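Side-chain contacts in uncharacterized protein (Bacteroides fragilis, PDB 3EUR), which is of unknown function but has a thioredoxin-like domain and a CxxC sequence, so it may take part in thiol-disulfide chemistry as many thioredoxin relatives do: residues N60-A64 against A65-K69; M49-G52 against L53-S56; Y27-A31 against E32-L36; E100-I103 against K104-L108; Y118-D121 against K122-V126. One frame throughout, in Å; residues are numbered along the deposited sequence.

Contact 1. Residues N60-A64 against A65-K69; sequences NGFTA and AKKLK
Phe62 and Thr63 give their carbonyl oxygens to the chain leaving helix 57-64, which ends in a Schellman motif with Lys66 at positive phi (71°). Phe62 O takes two N-H groups: Lys67 N lies 3.1 Å from it, nearly along the C=O axis, while Leu68 N comes in at 3.3 Å from well above the carbonyl plane. Thr63 O receives Lys66 N at 3.0 Å and, besides, a proton from each of two waters. One of these waters also donates to Leu68 O. The other accepts from Lys66 NZ at 2.6 Å, tying the lysine tip back to the helix end. Ala65 N still makes a regular helical bond to Gly61 O. Bends at chi3 and chi4 (both 66°) fold the Lys67 chain so that its CE comes obliquely against the Phe62 ring, 3.5 Å from CE2; its NZ goes on to a salt bridge with Glu32. Thr63 CG2 touches both Leu68 O and Leu68 CD2, the latter at 3.7 Å. Phe62 and Leu68 both pack on Leu140 of helix 133-141, and Leu68 starts strand 68-74 alongside strand 33-38, where Tyr33 and Leu35 meet its side chain.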
loop_
_atom_site.group_PDB
_atom_site.type_symbol
_atom_site.label_atom_id
_atom_site.label_comp_id
_atom_site.label_asym_id
_atom_site.label_seq_id
_atom_site.Cartn_x
_atom_site.Cartn_y
_atom_site.Cartn_z
ATOM N N ASN A 60 -11.712 -4.248 7.679
ATOM C CA ASN A 60 -11.655 -4.007 9.141
ATOM C C ASN A 60 -11.661 -5.336 9.939
ATOM O O ASN A 60 -11.013 -5.459 10.958
ATOM C CB ASN A 60 -12.787 -3.060 9.619
ATOM C CG ASN A 60 -12.419 -1.600 9.424
ATOM O OD1 ASN A 60 -12.450 -1.024 8.262
ATOM N ND2 ASN A 60 -11.860 -1.056 10.473
ATOM N N GLY A 61 -12.394 -6.339 9.482
ATOM C CA GLY A 61 -12.378 -7.616 10.172
ATOM C C GLY A 61 -10.984 -8.227 10.096
ATOM O O GLY A 61 -10.465 -8.777 11.084
ATOM N N PHE A 62 -10.373 -8.174 8.930
ATOM C CA PHE A 62 -9.032 -8.740 8.755
ATOM C C PHE A 62 -7.937 -7.941 9.500
ATOM O O PHE A 62 -6.996 -8.556 10.021
ATOM C CB PHE A 62 -8.690 -8.827 7.268
ATOM C CG PHE A 62 -9.180 -10.116 6.620
ATOM C CD1 PHE A 62 -10.526 -10.304 6.318
ATOM C CD2 PHE A 62 -8.319 -11.146 6.346
ATOM C CE1 PHE A 62 -10.959 -11.464 5.751
ATOM C CE2 PHE A 62 -8.740 -12.290 5.765
ATOM C CZ PHE A 62 -10.101 -12.476 5.481
ATOM N N THR A 63 -8.061 -6.619 9.523
ATOM C CA THR A 63 -7.091 -5.839 10.269
ATOM C C THR A 63 -7.244 -6.091 11.793
ATOM O O THR A 63 -6.252 -6.217 12.509
ATOM C CB THR A 63 -7.111 -4.374 9.928
ATOM O OG1 THR A 63 -8.362 -3.817 10.232
ATOM C CG2 THR A 63 -6.764 -4.097 8.506
ATOM N N ALA A 64 -8.481 -6.138 12.260
ATOM C CA ALA A 64 -8.723 -6.351 13.696
ATOM C C ALA A 64 -8.233 -7.708 14.162
ATOM O O ALA A 64 -7.754 -7.831 15.304
ATOM C CB ALA A 64 -10.201 -6.175 14.018
ATOM N N ALA A 65 -8.304 -8.708 13.295
ATOM C CA ALA A 65 -7.820 -10.047 13.596
ATOM C C ALA A 65 -6.299 -10.177 13.396
ATOM O O ALA A 65 -5.780 -11.257 13.581
ATOM C CB ALA A 65 -8.540 -11.100 12.725
ATOM N N LYS A 66 -5.647 -9.110 12.994
ATOM C CA LYS A 66 -4.185 -9.035 12.875
ATOM C C LYS A 66 -3.648 -9.843 11.726
ATOM O O LYS A 66 -2.436 -10.062 11.624
ATOM C CB LYS A 66 -3.447 -9.322 14.186
ATOM C CG LYS A 66 -4.032 -8.618 15.412
ATOM C CD LYS A 66 -3.999 -7.117 15.370
ATOM C CE LYS A 66 -4.515 -6.452 16.695
ATOM N NZ LYS A 66 -4.450 -4.981 16.601
ATOM N N LYS A 67 -4.503 -10.198 10.771
ATOM C CA LYS A 67 -4.162 -11.030 9.596
ATOM C C LYS A 67 -3.644 -10.085 8.490
ATOM O O LYS A 67 -2.770 -10.477 7.692
ATOM C CB LYS A 67 -5.371 -11.748 9.106
ATOM C CG LYS A 67 -5.861 -12.799 10.041
ATOM C CD LYS A 67 -7.201 -13.364 9.629
ATOM C CE LYS A 67 -7.250 -14.140 8.373
ATOM N NZ LYS A 67 -6.481 -15.405 8.433
ATOM N N LEU A 68 -4.227 -8.905 8.316
ATOM C CA LEU A 68 -3.916 -7.986 7.228
ATOM C C LEU A 68 -3.363 -6.712 7.771
ATOM O O LEU A 68 -3.884 -6.158 8.733
ATOM C CB LEU A 68 -5.192 -7.701 6.403
ATOM C CG LEU A 68 -5.030 -6.831 5.137
ATOM C CD1 LEU A 68 -6.005 -7.355 4.050
ATOM C CD2 LEU A 68 -5.162 -5.406 5.396
ATOM N N LYS A 69 -2.304 -6.215 7.134
ATOM C CA LYS A 69 -1.730 -4.935 7.430
ATOM C C LYS A 69 -1.661 -4.118 6.135
ATOM O O LYS A 69 -1.303 -4.635 5.092
ATOM C CB LYS A 69 -0.351 -5.025 8.086
ATOM C CG LYS A 69 -0.433 -5.675 9.483
ATOM C CD LYS A 69 0.847 -5.746 10.194
ATOM C CE LYS A 69 1.321 -4.346 10.667
ATOM N NZ LYS A 69 0.473 -3.667 11.691
HETATM O O HOH W 1 -3.725 -5.641 11.439
HETATM O O HOH W 2 -5.942 -4.060 14.627
#

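Contact 2. Residues M49-G52 against L53-S56; sequences MIEG and LKAS
The last turns of helix 44-55, the helix that starts within the CxxC sequence of this thioredoxin-like domain, bring Met49 to Gly52 against Leu53 to Ser56. Two straight helical bonds carry the backbone: Leu53 N to Met49 O at 2.9 Å and Lys54 N to Ile50 O at 3.0 Å. Toward the end they deteriorate. Ala55 N bonds to Glu51 O, with a weak second bond to Gly52 O, and Ser56 N reaches Gly52 O only weakly. Leu53 lies obliquely across Met49, a selenomethionine modelled in two conformers, with CD1 4.2 Å from Met49 CG in the one given; both side chains also touch Phe37 of strand 33-38, so this flank of the helix faces the sheet. Lys54 runs alongside Ile50 in the same direction, its chain stretched out, and lays its CE 3.7 Å from Ile50 CG2. That leads Lys54 NZ to the backbone oxygen of Asp88. Ser56 ends this helix and is the N-cap of the next, its OG bonded to Ile59 N and to Glu137. In the conformer modelled here, one of two, Glu51 bends at chi2 (-75°) to bring its carboxylate near Lys54, but OE2 and NZ stay 4.4 Å apart, too far for a salt bridge. In it a water spans the gap, donating to Glu51 OE2 at 2.6 Å and accepting from Lys54 NZ at 3.0 Å.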
loop_
_atom_site.group_PDB
_atom_site.type_symbol
_atom_site.label_atom_id
_atom_site.label_comp_id
_atom_site.label_asym_id
_atom_site.label_seq_id
_atom_site.Cartn_x
_atom_site.Cartn_y
_atom_site.Cartn_z
HETATM N N MSE A 49 -10.308 6.553 -1.551
HETATM C CA MSE A 49 -9.789 5.209 -1.250
HETATM C C MSE A 49 -9.405 5.091 0.225
HETATM O O MSE A 49 -9.695 4.077 0.846
HETATM C CB MSE A 49 -8.595 4.853 -2.138
HETATM C CG MSE A 49 -8.131 3.375 -1.972
HETATM SE SE MSE A 49 -6.875 2.775 -3.310
HETATM C CE MSE A 49 -8.106 2.523 -4.752
ATOM N N ILE A 50 -8.811 6.134 0.811
ATOM C CA ILE A 50 -8.540 6.133 2.241
ATOM C C ILE A 50 -9.840 5.937 3.013
ATOM O O ILE A 50 -9.926 5.099 3.896
ATOM C CB ILE A 50 -7.844 7.428 2.715
ATOM C CG1 ILE A 50 -6.405 7.511 2.171
ATOM C CG2 ILE A 50 -7.794 7.450 4.212
ATOM C CD1 ILE A 50 -5.692 8.852 2.460
ATOM N N GLU A 51 -10.858 6.711 2.656
ATOM C CA GLU A 51 -12.106 6.618 3.350
ATOM C C GLU A 51 -12.732 5.243 3.189
ATOM O O GLU A 51 -13.284 4.655 4.136
ATOM C CB GLU A 51 -13.053 7.690 2.793
ATOM C CG GLU A 51 -12.854 9.031 3.457
ATOM C CD GLU A 51 -13.458 8.990 4.848
ATOM O OE1 GLU A 51 -14.686 8.871 4.929
ATOM O OE2 GLU A 51 -12.711 8.987 5.852
ATOM N N GLY A 52 -12.633 4.694 1.988
ATOM C CA GLY A 52 -13.146 3.377 1.709
ATOM C C GLY A 52 -12.482 2.285 2.501
ATOM O O GLY A 52 -13.147 1.347 2.989
ATOM N N LEU A 53 -11.153 2.371 2.605
ATOM C CA LEU A 53 -10.409 1.385 3.392
ATOM C C LEU A 53 -10.778 1.463 4.864
ATOM O O LEU A 53 -10.967 0.431 5.519
ATOM C CB LEU A 53 -8.900 1.643 3.225
ATOM C CG LEU A 53 -8.270 1.214 1.904
ATOM C CD1 LEU A 53 -6.926 1.930 1.728
ATOM C CD2 LEU A 53 -8.128 -0.311 1.829
ATOM N N LYS A 54 -10.948 2.684 5.370
ATOM C CA LYS A 54 -11.357 2.860 6.783
ATOM C C LYS A 54 -12.763 2.286 7.032
ATOM O O LYS A 54 -13.043 1.753 8.108
ATOM C CB LYS A 54 -11.342 4.334 7.159
ATOM C CG LYS A 54 -10.011 4.924 7.246
ATOM C CD LYS A 54 -10.120 6.465 7.531
ATOM C CE LYS A 54 -8.812 7.111 7.796
ATOM N NZ LYS A 54 -8.972 8.539 8.065
ATOM N N ALA A 55 -13.655 2.400 6.050
ATOM C CA ALA A 55 -15.079 2.052 6.235
ATOM C C ALA A 55 -15.347 0.577 6.006
ATOM O O ALA A 55 -16.324 0.032 6.513
ATOM C CB ALA A 55 -15.980 2.836 5.272
ATOM N N SER A 56 -14.496 -0.113 5.262
ATOM C CA SER A 56 -14.805 -1.453 4.758
ATOM C C SER A 56 -14.993 -2.472 5.889
ATOM O O SER A 56 -14.049 -2.762 6.626
ATOM C CB SER A 56 -13.651 -1.958 3.907
ATOM O OG SER A 56 -13.807 -3.309 3.593
HETATM O O HOH W 3 -10.279 9.763 5.686
#

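Contact 3. Residues Y27-A31 against E32-L36; sequences YQFPA and EYTLL
Thr34 OG1 is joined to Ala31 O through one water: the hydroxyl donates to the water at 2.8 Å from OG1, and the water in turn donates to Ala31 O, 2.7 Å away. The same water is also held by Asp121 O and Lys124 NZ, which gives it four partners. Besides the water, OG1 meets carbon: Phe29 CD2 lies 3.4 Å from Thr34 OG1, which sits at the edge of the ring and in its plane, and Ala31 CB is 3.7 Å from the same oxygen. With OG1 beside its own backbone N (chi1 -64°), Thr34 also puts CG2 near the ring, 3.9 Å from Phe29 CE2. Phe29 reaches back from the loop to do this, and its ring also touches the side chains of Lys69 and Leu71 on strand 68-74. Closer to the chain, Ala31 CB rests 3.3 Å from Tyr33 O. A hydroxyl oxygen facing the edge of an aromatic ring meets its slightly positive hydrogens, so the approach is probably mildly attractive, while the hydroxyl proton is spent on a water whose own four bonds should fix its place.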
loop_
_atom_site.group_PDB
_atom_site.type_symbol
_atom_site.label_atom_id
_atom_site.label_comp_id
_atom_site.label_asym_id
_atom_site.label_seq_id
_atom_site.Cartn_x
_atom_site.Cartn_y
_atom_site.Cartn_z
ATOM N N TYR A 27 9.973 -6.531 1.891
ATOM C CA TYR A 27 10.228 -7.923 2.182
ATOM C C TYR A 27 10.389 -8.173 3.686
ATOM O O TYR A 27 10.175 -9.275 4.142
ATOM C CB TYR A 27 11.460 -8.453 1.405
ATOM C CG TYR A 27 11.222 -8.647 -0.068
ATOM C CD1 TYR A 27 10.035 -8.315 -0.699
ATOM C CD2 TYR A 27 12.237 -9.161 -0.853
ATOM C CE1 TYR A 27 9.860 -8.512 -2.061
ATOM C CE2 TYR A 27 12.066 -9.375 -2.211
ATOM C CZ TYR A 27 10.890 -9.011 -2.821
ATOM O OH TYR A 27 10.791 -9.193 -4.178
ATOM N N GLN A 28 10.759 -7.142 4.431
ATOM C CA GLN A 28 10.875 -7.229 5.886
ATOM C C GLN A 28 9.530 -7.035 6.640
ATOM O O GLN A 28 9.517 -7.159 7.848
ATOM C CB GLN A 28 11.838 -6.179 6.387
ATOM C CG GLN A 28 13.295 -6.358 5.950
ATOM C CD GLN A 28 14.108 -5.086 6.119
ATOM O OE1 GLN A 28 13.612 -4.067 6.581
ATOM N NE2 GLN A 28 15.367 -5.151 5.736
ATOM N N PHE A 29 8.462 -6.689 5.928
ATOM C CA PHE A 29 7.189 -6.284 6.543
ATOM C C PHE A 29 6.367 -7.494 6.879
ATOM O O PHE A 29 5.924 -8.192 5.970
ATOM C CB PHE A 29 6.461 -5.394 5.543
ATOM C CG PHE A 29 5.190 -4.773 6.051
ATOM C CD1 PHE A 29 5.259 -3.690 6.913
ATOM C CD2 PHE A 29 3.940 -5.204 5.647
ATOM C CE1 PHE A 29 4.094 -3.069 7.363
ATOM C CE2 PHE A 29 2.794 -4.591 6.080
ATOM C CZ PHE A 29 2.867 -3.506 6.934
ATOM N N PRO A 30 6.112 -7.781 8.169
ATOM C CA PRO A 30 5.431 -9.042 8.490
ATOM C C PRO A 30 3.920 -8.947 8.470
ATOM O O PRO A 30 3.367 -8.114 9.178
ATOM C CB PRO A 30 5.949 -9.340 9.918
ATOM C CG PRO A 30 6.109 -7.967 10.523
ATOM C CD PRO A 30 6.616 -7.091 9.377
ATOM N N ALA A 31 3.283 -9.811 7.717
ATOM C CA ALA A 31 1.817 -9.853 7.695
ATOM C C ALA A 31 1.368 -11.099 6.968
ATOM O O ALA A 31 1.938 -11.430 5.916
ATOM C CB ALA A 31 1.209 -8.625 7.045
ATOM N N GLU A 32 0.309 -11.757 7.441
ATOM C CA GLU A 32 -0.276 -12.851 6.660
ATOM C C GLU A 32 -0.739 -12.328 5.287
ATOM O O GLU A 32 -0.575 -13.015 4.282
ATOM C CB GLU A 32 -1.410 -13.508 7.418
ATOM C CG GLU A 32 -1.976 -14.724 6.691
ATOM C CD GLU A 32 -3.157 -15.363 7.387
ATOM O OE1 GLU A 32 -3.921 -14.632 8.000
ATOM O OE2 GLU A 32 -3.283 -16.614 7.306
ATOM N N TYR A 33 -1.313 -11.137 5.283
ATOM C CA TYR A 33 -1.677 -10.426 4.055
ATOM C C TYR A 33 -1.147 -9.022 4.157
ATOM O O TYR A 33 -1.439 -8.320 5.150
ATOM C CB TYR A 33 -3.215 -10.334 3.882
ATOM C CG TYR A 33 -3.890 -11.648 3.763
ATOM C CD1 TYR A 33 -4.105 -12.232 2.527
ATOM C CD2 TYR A 33 -4.344 -12.322 4.876
ATOM C CE1 TYR A 33 -4.765 -13.439 2.417
ATOM C CE2 TYR A 33 -4.989 -13.522 4.775
ATOM C CZ TYR A 33 -5.217 -14.099 3.551
ATOM O OH TYR A 33 -5.867 -15.295 3.440
ATOM N N THR A 34 -0.449 -8.542 3.121
ATOM C CA THR A 34 -0.101 -7.152 3.023
ATOM C C THR A 34 -0.986 -6.498 1.959
ATOM O O THR A 34 -1.057 -7.001 0.829
ATOM C CB THR A 34 1.390 -6.936 2.656
ATOM O OG1 THR A 34 2.220 -7.432 3.684
ATOM C CG2 THR A 34 1.708 -5.500 2.400
ATOM N N LEU A 35 -1.652 -5.412 2.313
ATOM C CA LEU A 35 -2.361 -4.602 1.352
ATOM C C LEU A 35 -1.493 -3.387 1.042
ATOM O O LEU A 35 -1.355 -2.499 1.871
ATOM C CB LEU A 35 -3.735 -4.189 1.885
ATOM C CG LEU A 35 -4.645 -3.466 0.883
ATOM C CD1 LEU A 35 -4.873 -4.295 -0.383
ATOM C CD2 LEU A 35 -5.997 -3.170 1.589
ATOM N N LEU A 36 -0.815 -3.456 -0.102
ATOM C CA LEU A 36 0.058 -2.412 -0.537
ATOM C C LEU A 36 -0.768 -1.342 -1.262
ATOM O O LEU A 36 -1.459 -1.645 -2.220
ATOM C CB LEU A 36 1.127 -2.998 -1.487
ATOM C CG LEU A 36 2.108 -2.009 -2.116
ATOM C CD1 LEU A 36 2.966 -1.358 -1.040
ATOM C CD2 LEU A 36 2.990 -2.704 -3.113
HETATM O O HOH W 4 2.793 -10.129 3.684
#

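Contact 4. Residues E100-I103 against K104-L108; sequences ELVI and KNKNL
Leu101 is the N-cap of the short helix 102-105, and Asn107 closes it with positive phi (55°) in a Schellman motif. Leu101 O takes Asn105 N at 2.9 Å and Val102 O takes Lys106 N at 2.8 Å; Leu108 N then turns back to Ile103 O, also at 2.9 Å, meeting a lone pair of that oxygen within the plane of its carbonyl. The Schellman turn carries Leu108 back over the helix. Its CD1 lies obliquely across Val102, 4.0 Å from CG1, and its CB and CG rest near Ile103 CA, making a small apolar patch. Lys106 runs alongside Val102 in the same direction, its extended chain passing CG1 with CE at 3.9 Å, so one methyl of Val102 has a leucine and a lysine chain about it. At the other end Asn105 folds its amide over the N-terminal turn, where CG comes within 3.2 Å of Leu101 O. ND2 donates one N-H to a water 2.9 Å away, and that water donates to Glu100 O, bridging the side chain to the residue before the cap. Asp98 receives the N-H groups of Val102 and Ile103. The helix lies between strands 94-97 and 116-120 in the chain: Ile103 packs on Phe14 and Tyr109, while Lys104 touches Leu111 and sends its NZ to salt bridges with Glu77 and Asp76.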
loop_
_atom_site.group_PDB
_atom_site.type_symbol
_atom_site.label_atom_id
_atom_site.label_comp_id
_atom_site.label_asym_id
_atom_site.label_seq_id
_atom_site.Cartn_x
_atom_site.Cartn_y
_atom_site.Cartn_z
ATOM N N GLU A 100 14.365 7.740 -1.861
ATOM C CA GLU A 100 15.287 7.769 -2.982
ATOM C C GLU A 100 14.608 7.753 -4.365
ATOM O O GLU A 100 15.285 7.733 -5.385
ATOM C CB GLU A 100 16.171 6.532 -2.862
ATOM C CG GLU A 100 16.612 6.151 -1.383
ATOM C CD GLU A 100 15.516 5.422 -0.505
ATOM O OE1 GLU A 100 14.407 5.161 -1.003
ATOM O OE2 GLU A 100 15.758 5.121 0.710
ATOM N N LEU A 101 13.280 7.674 -4.384
ATOM C CA LEU A 101 12.496 7.573 -5.624
ATOM C C LEU A 101 12.862 6.353 -6.467
ATOM O O LEU A 101 12.915 6.390 -7.703
ATOM C CB LEU A 101 12.642 8.856 -6.457
ATOM C CG LEU A 101 12.327 10.123 -5.670
ATOM C CD1 LEU A 101 12.694 11.349 -6.544
ATOM C CD2 LEU A 101 10.865 10.187 -5.208
ATOM N N VAL A 102 13.097 5.241 -5.816
ATOM C CA VAL A 102 13.481 4.008 -6.454
ATOM C C VAL A 102 12.368 3.395 -7.301
ATOM O O VAL A 102 12.589 2.925 -8.409
ATOM C CB VAL A 102 14.105 3.049 -5.445
ATOM C CG1 VAL A 102 14.516 1.794 -6.116
ATOM C CG2 VAL A 102 15.310 3.699 -4.711
ATOM N N ILE A 103 11.153 3.392 -6.772
ATOM C CA ILE A 103 10.047 2.831 -7.515
ATOM C C ILE A 103 9.894 3.529 -8.872
ATOM O O ILE A 103 9.764 2.853 -9.893
ATOM C CB ILE A 103 8.722 2.862 -6.708
ATOM C CG1 ILE A 103 8.798 1.958 -5.463
ATOM C CG2 ILE A 103 7.568 2.485 -7.605
ATOM C CD1 ILE A 103 7.706 2.196 -4.447
ATOM N N LYS A 104 9.955 4.850 -8.859
ATOM C CA LYS A 104 9.898 5.596 -10.126
ATOM C C LYS A 104 11.135 5.358 -10.957
ATOM O O LYS A 104 11.049 5.011 -12.156
ATOM C CB LYS A 104 9.939 7.068 -9.807
ATOM C CG LYS A 104 8.691 7.592 -9.409
ATOM C CD LYS A 104 8.766 9.160 -9.153
ATOM C CE LYS A 104 8.137 9.938 -10.226
ATOM N NZ LYS A 104 7.417 11.135 -9.651
ATOM N N ASN A 105 12.313 5.541 -10.364
ATOM C CA ASN A 105 13.528 5.590 -11.206
ATOM C C ASN A 105 13.881 4.243 -11.797
ATOM O O ASN A 105 14.380 4.155 -12.923
ATOM C CB ASN A 105 14.744 6.107 -10.438
ATOM C CG ASN A 105 14.639 7.599 -10.070
ATOM O OD1 ASN A 105 13.751 8.338 -10.533
ATOM N ND2 ASN A 105 15.532 8.032 -9.190
ATOM N N LYS A 106 13.556 3.173 -11.072
ATOM C CA LYS A 106 13.764 1.823 -11.550
ATOM C C LYS A 106 12.484 1.163 -12.140
ATOM O O LYS A 106 12.500 -0.024 -12.451
ATOM C CB LYS A 106 14.356 0.920 -10.471
ATOM C CG LYS A 106 15.714 1.317 -9.928
ATOM C CD LYS A 106 16.331 0.122 -9.282
ATOM C CE LYS A 106 17.447 0.494 -8.282
ATOM N NZ LYS A 106 17.931 -0.672 -7.446
ATOM N N ASN A 107 11.402 1.934 -12.238
ATOM C CA ASN A 107 10.155 1.412 -12.867
ATOM C C ASN A 107 9.691 0.143 -12.203
ATOM O O ASN A 107 9.390 -0.833 -12.865
ATOM C CB ASN A 107 10.398 1.101 -14.348
ATOM C CG ASN A 107 10.521 2.332 -15.143
ATOM O OD1 ASN A 107 9.534 3.074 -15.328
ATOM N ND2 ASN A 107 11.728 2.602 -15.600
ATOM N N LEU A 108 9.697 0.132 -10.880
ATOM C CA LEU A 108 9.395 -1.107 -10.162
ATOM C C LEU A 108 7.912 -1.468 -10.137
ATOM O O LEU A 108 7.580 -2.656 -10.087
ATOM C CB LEU A 108 9.882 -1.017 -8.725
ATOM C CG LEU A 108 11.382 -0.833 -8.490
ATOM C CD1 LEU A 108 11.678 -0.863 -7.007
ATOM C CD2 LEU A 108 12.142 -1.917 -9.284
HETATM O O HOH W 5 16.658 6.296 -7.207
#

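Contact 5. Residues Y118-D121 against K122-V126; sequences YLLD and KNKTV
Two flat groups meet the returning chain, the ring of Tyr118 and the carboxylate of Asp121. The ring has Val126 CG1 at its edge, near its plane, 4.4 Å from CD1, and it also stacks edge-to-face with Tyr109. The carboxylate is gripped on both faces of its plane: Asn123 N and Thr125 N come to OD1 from opposite faces, each 2.9 Å from it. Asp121 can do this because CG stands between its backbone N and carbonyl carbon (chi1 79°), which turns the acid in over the turn. OD2 accepts from a water that also donates to Asn123 OD1 and accepts from Thr125 OG1, so the acid is fixed in rotation as well as in place. On the apolar side Leu120 and Val126, a non-hydrogen-bonded antiparallel pair, touch at 3.8 Å between CD2 and CG2. Lys124 crosses Leu120 at about a right angle, with its CD 4.1 Å from Leu120 CD1, on the way to Phe29 O, which its NZ donates to. The backbone bonds are Asp121 N to Thr125 O and Lys124 N to Asp121 O, both 2.9 Å. With a type I turn from Asp121 to Lys124 and Lys124 at positive phi (73°), this is the type I turn plus G1 beta bulge of a tight hairpin, joining strands 116-120 and 126-131, with an Asx turn from Asp121 to Asn123.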
loop_
_atom_site.group_PDB
_atom_site.type_symbol
_atom_site.label_atom_id
_atom_site.label_comp_id
_atom_site.label_asym_id
_atom_site.label_seq_id
_atom_site.Cartn_x
_atom_site.Cartn_y
_atom_site.Cartn_z
ATOM N N TYR A 118 -2.362 -3.523 -4.259
ATOM C CA TYR A 118 -1.928 -4.906 -4.454
ATOM C C TYR A 118 -2.202 -5.675 -3.178
ATOM O O TYR A 118 -1.903 -5.180 -2.104
ATOM C CB TYR A 118 -0.418 -5.018 -4.765
ATOM C CG TYR A 118 0.018 -4.490 -6.081
ATOM C CD1 TYR A 118 0.414 -5.386 -7.067
ATOM C CD2 TYR A 118 -0.008 -3.160 -6.373
ATOM C CE1 TYR A 118 0.832 -4.978 -8.301
ATOM C CE2 TYR A 118 0.398 -2.697 -7.676
ATOM C CZ TYR A 118 0.777 -3.651 -8.618
ATOM O OH TYR A 118 1.175 -3.239 -9.893
ATOM N N LEU A 119 -2.744 -6.882 -3.298
ATOM C CA LEU A 119 -2.889 -7.774 -2.160
ATOM C C LEU A 119 -1.829 -8.844 -2.281
ATOM O O LEU A 119 -1.728 -9.509 -3.316
ATOM C CB LEU A 119 -4.286 -8.385 -2.095
ATOM C CG LEU A 119 -4.557 -9.249 -0.851
ATOM C CD1 LEU A 119 -4.615 -8.464 0.393
ATOM C CD2 LEU A 119 -5.835 -10.095 -1.058
ATOM N N LEU A 120 -1.012 -8.969 -1.231
ATOM C CA LEU A 120 0.141 -9.860 -1.204
ATOM C C LEU A 120 0.006 -10.872 -0.064
ATOM O O LEU A 120 -0.536 -10.530 1.008
ATOM C CB LEU A 120 1.424 -9.050 -0.973
ATOM C CG LEU A 120 1.633 -7.836 -1.846
ATOM C CD1 LEU A 120 2.927 -7.097 -1.459
ATOM C CD2 LEU A 120 1.632 -8.146 -3.322
ATOM N N ASP A 121 0.466 -12.096 -0.275
ATOM C CA ASP A 121 0.469 -13.090 0.777
ATOM C C ASP A 121 1.691 -12.902 1.695
ATOM O O ASP A 121 2.422 -11.923 1.596
ATOM C CB ASP A 121 0.331 -14.524 0.211
ATOM C CG ASP A 121 1.607 -15.106 -0.355
ATOM O OD1 ASP A 121 2.687 -14.440 -0.340
ATOM O OD2 ASP A 121 1.519 -16.264 -0.790
ATOM N N LYS A 122 1.878 -13.856 2.607
ATOM C CA LYS A 122 2.901 -13.720 3.631
ATOM C C LYS A 122 4.301 -13.620 3.055
ATOM O O LYS A 122 5.184 -13.025 3.676
ATOM C CB LYS A 122 2.840 -14.836 4.669
ATOM C CG LYS A 122 3.175 -16.196 4.181
ATOM C CD LYS A 122 3.072 -17.249 5.248
ATOM C CE LYS A 122 3.545 -18.587 4.752
ATOM N NZ LYS A 122 3.500 -19.614 5.814
ATOM N N ASN A 123 4.503 -14.236 1.895
ATOM C CA ASN A 123 5.785 -14.236 1.183
ATOM C C ASN A 123 5.904 -13.116 0.176
ATOM O O ASN A 123 6.857 -13.058 -0.571
ATOM C CB ASN A 123 6.003 -15.564 0.494
ATOM C CG ASN A 123 5.928 -16.744 1.438
ATOM O OD1 ASN A 123 5.219 -17.762 1.134
ATOM N ND2 ASN A 123 6.626 -16.695 2.504
ATOM N N LYS A 124 4.903 -12.249 0.120
ATOM C CA LYS A 124 4.837 -11.139 -0.845
ATOM C C LYS A 124 4.532 -11.611 -2.273
ATOM O O LYS A 124 4.720 -10.842 -3.213
ATOM C CB LYS A 124 6.021 -10.191 -0.782
ATOM C CG LYS A 124 6.330 -9.747 0.656
ATOM C CD LYS A 124 5.180 -9.038 1.356
ATOM C CE LYS A 124 5.481 -8.604 2.778
ATOM N NZ LYS A 124 5.637 -9.732 3.725
ATOM N N THR A 125 3.979 -12.798 -2.393
ATOM C CA THR A 125 3.425 -13.234 -3.678
ATOM C C THR A 125 2.147 -12.436 -3.955
ATOM O O THR A 125 1.306 -12.267 -3.083
ATOM C CB THR A 125 3.123 -14.731 -3.657
ATOM O OG1 THR A 125 4.318 -15.441 -3.374
ATOM C CG2 THR A 125 2.529 -15.249 -4.985
ATOM N N VAL A 126 2.002 -11.990 -5.206
ATOM C CA VAL A 126 0.874 -11.204 -5.617
ATOM C C VAL A 126 -0.369 -12.063 -5.723
ATOM O O VAL A 126 -0.451 -12.954 -6.549
ATOM C CB VAL A 126 1.147 -10.448 -6.940
ATOM C CG1 VAL A 126 -0.091 -9.713 -7.407
ATOM C CG2 VAL A 126 2.320 -9.531 -6.804
HETATM O O HOH W 4 2.793 -10.129 3.684
HETATM O O HOH W 6 3.793 -17.424 -1.516
#

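Contacts 1, 3 and 5 crowd one end of the central sheet, on strands 68-74, 33-38 and 116-120, which lie next to each other. Contacts 3 and 5 are closest, about 7 Å between centres; one water belongs to both, and Lys124 NZ reaches Phe29 O at 2.7 Å. Contact 1 joins contact 3 through the salt bridge of Lys67 NZ with Glu32 OE1, 2.7 Å. Contact 2 packs its helix on the sheet, Leu53 CD2 lying 3.6 Å from Leu35 CD2, and leads into the helix of contact 1. Contact 4 stands apart, about 29 Å from contact 1 between centres. No ligand marks a site; any redox role would probably centre on the CxxC sequence just ahead of contact 2.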